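Local coordinates for protein coproheme decarboxylase (Thermus thermophilus, PDB 1VDH) that catalyses the hydrogen peroxide-dependent decarboxylation of Fe-coproporphyrin III to heme b, the last step of coproporphyrin-dependent heme biosynthesis, at residues Trp15-Phe26 / Ala72-Leu83. Numbering follows the deposited sequence.
Sequences WHVLHDFRLLDF and ADLLFLNLRPGL
His16 lays its imidazole flat against the backbone of Gly82, whose CA sits 3.6 Å from the ring centroid, only 9° off its normal, in a CH-pi contact. A flat imidazole suits this place because it can lie on the peptide at Gly82 while its ND1 still reaches a polar partner. With chi1 at -70°, the ring stands beside the backbone N of its own residue, and its ND1 is hydrogen-bonded to the hydroxyl of Tyr109. Shortening the side chain to an alanine is likely to uncover the Gly82 peptide and cost the Tyr109 hydroxyl this bond. The same residue also pairs the strands: His16 N donates to Arg80 O at 2.6 Å. Beside it the broad indole of Trp15 reaches across to Leu79, CE3 lying 3.8 Å from Leu79 CB. Strands 15-24 and 74-80 run antiparallel as neighbours in the curled sheet of the chlorite dismutase family, a member of the dimeric alpha+beta barrel superfamily, here built into a pentamer. On one sheet face, Leu77 CD1 lies 3.6 Å from the His19 ring centroid and Leu75 CD1 3.7 Å from that of Phe21, each methyl over a ring face. Branched leucines suit this role, because one methyl can centre on a ring while the rest of the side chain packs over that face. At the far end a classic beta bulge sets Asp73 and Leu74 both opposite Arg22, whose O accepts from both amides. Here a short carboxylate suits Asp73, for it reaches the neighbouring strand and replaces a main-chain carbonyl: OD1 takes Leu24 N at 2.8 Å on its anti lone pair, and a water joins the same oxygen to Leu24 O.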
loop_
_atom_site.group_PDB
_atom_site.type_symbol
_atom_site.label_atom_id
_atom_site.label_comp_id
_atom_site.label_asym_id
_atom_site.label_seq_id
_atom_site.Cartn_x
_atom_site.Cartn_y
_atom_site.Cartn_z
ATOM N N TRP A 15 -29.399 -13.049 -4.255
ATOM C CA TRP A 15 -28.605 -12.958 -5.476
ATOM C C TRP A 15 -27.132 -12.677 -5.197
ATOM O O TRP A 15 -26.785 -12.034 -4.202
ATOM C CB TRP A 15 -29.138 -11.841 -6.381
ATOM C CG TRP A 15 -30.283 -12.222 -7.276
ATOM C CD1 TRP A 15 -30.697 -13.487 -7.604
ATOM C CD2 TRP A 15 -31.148 -11.323 -7.981
ATOM N NE1 TRP A 15 -31.764 -13.426 -8.474
ATOM C CE2 TRP A 15 -32.061 -12.109 -8.719
ATOM C CE3 TRP A 15 -31.242 -9.924 -8.059
ATOM C CZ2 TRP A 15 -33.057 -11.545 -9.524
ATOM C CZ3 TRP A 15 -32.232 -9.361 -8.860
ATOM C CH2 TRP A 15 -33.127 -10.173 -9.582
ATOM N N HIS A 16 -26.274 -13.189 -6.074
ATOM C CA HIS A 16 -24.836 -12.965 -5.984
ATOM C C HIS A 16 -24.615 -11.622 -6.662
ATOM O O HIS A 16 -25.342 -11.261 -7.585
ATOM C CB HIS A 16 -24.068 -14.071 -6.700
ATOM C CG HIS A 16 -24.145 -15.393 -6.003
ATOM N ND1 HIS A 16 -23.048 -16.211 -5.834
ATOM C CD2 HIS A 16 -25.186 -16.030 -5.415
ATOM C CE1 HIS A 16 -23.411 -17.297 -5.174
ATOM N NE2 HIS A 16 -24.701 -17.212 -4.908
ATOM N N VAL A 17 -23.618 -10.881 -6.194
ATOM C CA VAL A 17 -23.350 -9.550 -6.710
ATOM C C VAL A 17 -21.906 -9.328 -7.135
ATOM O O VAL A 17 -20.973 -9.730 -6.441
ATOM C CB VAL A 17 -23.668 -8.485 -5.628
ATOM C CG1 VAL A 17 -23.641 -7.094 -6.226
ATOM C CG2 VAL A 17 -25.012 -8.773 -4.962
ATOM N N LEU A 18 -21.731 -8.656 -8.266
ATOM C CA LEU A 18 -20.398 -8.327 -8.741
ATOM C C LEU A 18 -20.292 -6.842 -9.070
ATOM O O LEU A 18 -21.079 -6.310 -9.859
ATOM C CB LEU A 18 -20.011 -9.143 -9.979
ATOM C CG LEU A 18 -18.668 -8.733 -10.609
ATOM C CD1 LEU A 18 -17.516 -9.040 -9.652
ATOM C CD2 LEU A 18 -18.457 -9.452 -11.936
ATOM N N HIS A 19 -19.364 -6.167 -8.400
ATOM C CA HIS A 19 -19.094 -4.762 -8.677
ATOM C C HIS A 19 -17.848 -4.813 -9.541
ATOM O O HIS A 19 -16.823 -5.351 -9.127
ATOM C CB HIS A 19 -18.793 -3.978 -7.400
ATOM C CG HIS A 19 -20.014 -3.587 -6.636
ATOM N ND1 HIS A 19 -20.690 -4.465 -5.816
ATOM C CD2 HIS A 19 -20.676 -2.410 -6.559
ATOM C CE1 HIS A 19 -21.715 -3.843 -5.265
ATOM N NE2 HIS A 19 -21.730 -2.597 -5.700
ATOM N N ASP A 20 -17.945 -4.276 -10.748
ATOM C CA ASP A 20 -16.822 -4.280 -11.670
ATOM C C ASP A 20 -16.490 -2.838 -12.024
ATOM O O ASP A 20 -17.167 -2.224 -12.853
ATOM C CB ASP A 20 -17.203 -5.088 -12.926
ATOM C CG ASP A 20 -16.039 -5.292 -13.895
ATOM O OD1 ASP A 20 -15.005 -4.591 -13.806
ATOM O OD2 ASP A 20 -16.173 -6.165 -14.773
ATOM N N PHE A 21 -15.471 -2.298 -11.359
ATOM C CA PHE A 21 -15.015 -0.929 -11.589
ATOM C C PHE A 21 -13.871 -0.904 -12.591
ATOM O O PHE A 21 -12.880 -1.623 -12.435
ATOM C CB PHE A 21 -14.521 -0.292 -10.283
ATOM C CG PHE A 21 -15.602 -0.041 -9.277
ATOM C CD1 PHE A 21 -16.359 1.124 -9.328
ATOM C CD2 PHE A 21 -15.834 -0.951 -8.249
ATOM C CE1 PHE A 21 -17.326 1.388 -8.371
ATOM C CE2 PHE A 21 -16.803 -0.700 -7.283
ATOM C CZ PHE A 21 -17.551 0.472 -7.342
ATOM N N ARG A 22 -13.978 -0.028 -13.585
ATOM C CA ARG A 22 -12.943 0.095 -14.599
ATOM C C ARG A 22 -12.625 1.551 -14.900
ATOM O O ARG A 22 -13.448 2.445 -14.659
ATOM C CB ARG A 22 -13.375 -0.610 -15.890
ATOM C CG ARG A 22 -13.889 -2.017 -15.659
ATOM C CD ARG A 22 -13.268 -3.017 -16.603
ATOM N NE ARG A 22 -13.839 -4.340 -16.373
ATOM C CZ ARG A 22 -13.537 -5.426 -17.072
ATOM N NH1 ARG A 22 -12.653 -5.362 -18.059
ATOM N NH2 ARG A 22 -14.142 -6.570 -16.792
ATOM N N LEU A 23 -11.407 1.779 -15.381
ATOM C CA LEU A 23 -10.947 3.112 -15.753
ATOM C C LEU A 23 -10.909 3.182 -17.272
ATOM O O LEU A 23 -10.507 2.224 -17.939
ATOM C CB LEU A 23 -9.547 3.377 -15.196
ATOM C CG LEU A 23 -9.445 3.702 -13.705
ATOM C CD1 LEU A 23 -7.990 3.616 -13.283
ATOM C CD2 LEU A 23 -10.016 5.103 -13.425
ATOM N N LEU A 24 -11.331 4.314 -17.819
ATOM C CA LEU A 24 -11.338 4.498 -19.262
ATOM C C LEU A 24 -10.044 5.143 -19.748
ATOM O O LEU A 24 -9.554 6.107 -19.158
ATOM C CB LEU A 24 -12.536 5.356 -19.678
ATOM C CG LEU A 24 -12.623 5.757 -21.156
ATOM C CD1 LEU A 24 -12.908 4.532 -22.018
ATOM C CD2 LEU A 24 -13.709 6.808 -21.341
ATOM N N ASP A 25 -9.453 4.567 -20.786
ATOM C CA ASP A 25 -8.250 5.145 -21.360
ATOM C C ASP A 25 -8.790 6.201 -22.329
ATOM O O ASP A 25 -9.015 5.919 -23.510
ATOM C CB ASP A 25 -7.436 4.082 -22.109
ATOM C CG ASP A 25 -6.084 4.606 -22.597
ATOM O OD1 ASP A 25 -5.911 5.836 -22.735
ATOM O OD2 ASP A 25 -5.189 3.776 -22.852
ATOM N N PHE A 26 -9.041 7.398 -21.801
ATOM C CA PHE A 26 -9.577 8.514 -22.584
ATOM C C PHE A 26 -8.793 8.812 -23.856
ATOM O O PHE A 26 -9.374 8.900 -24.935
ATOM C CB PHE A 26 -9.660 9.788 -21.731
ATOM C CG PHE A 26 -10.843 9.829 -20.807
ATOM C CD1 PHE A 26 -10.827 9.139 -19.599
ATOM C CD2 PHE A 26 -11.976 10.563 -21.144
ATOM C CE1 PHE A 26 -11.925 9.177 -18.738
ATOM C CE2 PHE A 26 -13.081 10.608 -20.294
ATOM C CZ PHE A 26 -13.058 9.913 -19.087
ATOM N N ALA A 72 -12.114 5.092 -10.291
ATOM C CA ALA A 72 -12.808 4.357 -11.352
ATOM C C ALA A 72 -13.585 5.357 -12.194
ATOM O O ALA A 72 -13.905 6.435 -11.716
ATOM C CB ALA A 72 -13.772 3.335 -10.755
ATOM N N ASP A 73 -13.907 4.982 -13.430
ATOM C CA ASP A 73 -14.673 5.841 -14.337
ATOM C C ASP A 73 -16.033 5.217 -14.634
ATOM O O ASP A 73 -17.026 5.919 -14.781
ATOM C CB ASP A 73 -13.916 6.050 -15.650
ATOM C CG ASP A 73 -12.642 6.833 -15.463
ATOM O OD1 ASP A 73 -11.671 6.584 -16.209
ATOM O OD2 ASP A 73 -12.615 7.710 -14.577
ATOM N N LEU A 74 -16.065 3.893 -14.740
ATOM C CA LEU A 74 -17.306 3.183 -15.008
ATOM C C LEU A 74 -17.474 2.008 -14.056
ATOM O O LEU A 74 -16.518 1.288 -13.759
ATOM C CB LEU A 74 -17.340 2.677 -16.459
ATOM C CG LEU A 74 -17.493 3.690 -17.604
ATOM C CD1 LEU A 74 -17.186 3.013 -18.944
ATOM C CD2 LEU A 74 -18.903 4.271 -17.614
ATOM N N LEU A 75 -18.683 1.867 -13.530
ATOM C CA LEU A 75 -19.015 0.759 -12.650
ATOM C C LEU A 75 -20.030 -0.104 -13.383
ATOM O O LEU A 75 -21.056 0.400 -13.845
ATOM C CB LEU A 75 -19.659 1.241 -11.344
ATOM C CG LEU A 75 -20.447 0.161 -10.579
ATOM C CD1 LEU A 75 -19.522 -0.992 -10.167
ATOM C CD2 LEU A 75 -21.131 0.758 -9.351
ATOM N N PHE A 76 -19.716 -1.388 -13.516
ATOM C CA PHE A 76 -20.622 -2.341 -14.140
ATOM C C PHE A 76 -21.098 -3.213 -12.988
ATOM O O PHE A 76 -20.347 -4.041 -12.468
ATOM C CB PHE A 76 -19.901 -3.182 -15.196
ATOM C CG PHE A 76 -19.372 -2.378 -16.345
ATOM C CD1 PHE A 76 -18.106 -1.802 -16.283
ATOM C CD2 PHE A 76 -20.141 -2.186 -17.488
ATOM C CE1 PHE A 76 -17.612 -1.043 -17.347
ATOM C CE2 PHE A 76 -19.658 -1.431 -18.557
ATOM C CZ PHE A 76 -18.390 -0.857 -18.487
ATOM N N LEU A 77 -22.325 -2.962 -12.542
ATOM C CA LEU A 77 -22.915 -3.696 -11.433
ATOM C C LEU A 77 -23.860 -4.764 -11.961
ATOM O O LEU A 77 -24.754 -4.469 -12.757
ATOM C CB LEU A 77 -23.674 -2.735 -10.507
ATOM C CG LEU A 77 -24.477 -3.347 -9.346
ATOM C CD1 LEU A 77 -23.563 -4.144 -8.424
ATOM C CD2 LEU A 77 -25.188 -2.245 -8.562
ATOM N N ASN A 78 -23.664 -5.997 -11.504
ATOM C CA ASN A 78 -24.500 -7.115 -11.923
ATOM C C ASN A 78 -24.865 -8.025 -10.765
ATOM O O ASN A 78 -24.052 -8.269 -9.871
ATOM C CB ASN A 78 -23.799 -7.946 -13.007
ATOM C CG ASN A 78 -24.010 -7.388 -14.396
ATOM O OD1 ASN A 78 -25.076 -7.562 -14.987
ATOM N ND2 ASN A 78 -22.989 -6.729 -14.934
ATOM N N LEU A 79 -26.114 -8.484 -10.768
ATOM C CA LEU A 79 -26.617 -9.398 -9.748
ATOM C C LEU A 79 -27.196 -10.603 -10.485
ATOM O O LEU A 79 -27.874 -10.439 -11.499
ATOM C CB LEU A 79 -27.698 -8.737 -8.883
ATOM C CG LEU A 79 -27.238 -7.696 -7.855
ATOM C CD1 LEU A 79 -27.067 -6.339 -8.517
ATOM C CD2 LEU A 79 -28.254 -7.602 -6.718
ATOM N N ARG A 80 -26.891 -11.806 -10.001
ATOM C CA ARG A 80 -27.360 -13.045 -10.631
ATOM C C ARG A 80 -27.632 -14.097 -9.554
ATOM O O ARG A 80 -27.202 -13.944 -8.410
ATOM C CB ARG A 80 -26.290 -13.593 -11.589
ATOM C CG ARG A 80 -25.869 -12.673 -12.734
ATOM C CD ARG A 80 -26.956 -12.510 -13.793
ATOM N NE ARG A 80 -26.423 -11.842 -14.980
ATOM C CZ ARG A 80 -26.335 -10.525 -15.138
ATOM N NH1 ARG A 80 -26.766 -9.696 -14.191
ATOM N NH2 ARG A 80 -25.734 -10.032 -16.214
ATOM N N PRO A 81 -28.356 -15.179 -9.906
ATOM C CA PRO A 81 -28.687 -16.262 -8.967
ATOM C C PRO A 81 -27.479 -17.093 -8.505
ATOM O O PRO A 81 -27.616 -17.944 -7.627
ATOM C CB PRO A 81 -29.668 -17.127 -9.769
ATOM C CG PRO A 81 -30.272 -16.174 -10.742
ATOM C CD PRO A 81 -29.079 -15.365 -11.177
ATOM N N GLY A 82 -26.308 -16.842 -9.089
ATOM C CA GLY A 82 -25.111 -17.583 -8.708
ATOM C C GLY A 82 -23.826 -16.949 -9.212
ATOM O O GLY A 82 -23.866 -15.909 -9.875
ATOM N N LEU A 83 -22.687 -17.578 -8.921
ATOM C CA LEU A 83 -21.390 -17.057 -9.357
ATOM C C LEU A 83 -21.135 -17.244 -10.851
ATOM O O LEU A 83 -20.595 -16.354 -11.510
ATOM C CB LEU A 83 -20.250 -17.703 -8.557
ATOM C CG LEU A 83 -18.810 -17.345 -8.957
ATOM C CD1 LEU A 83 -18.569 -15.842 -8.864
ATOM C CD2 LEU A 83 -17.826 -18.103 -8.065
HETATM O O HOH W 1 -9.124 7.144 -16.664
#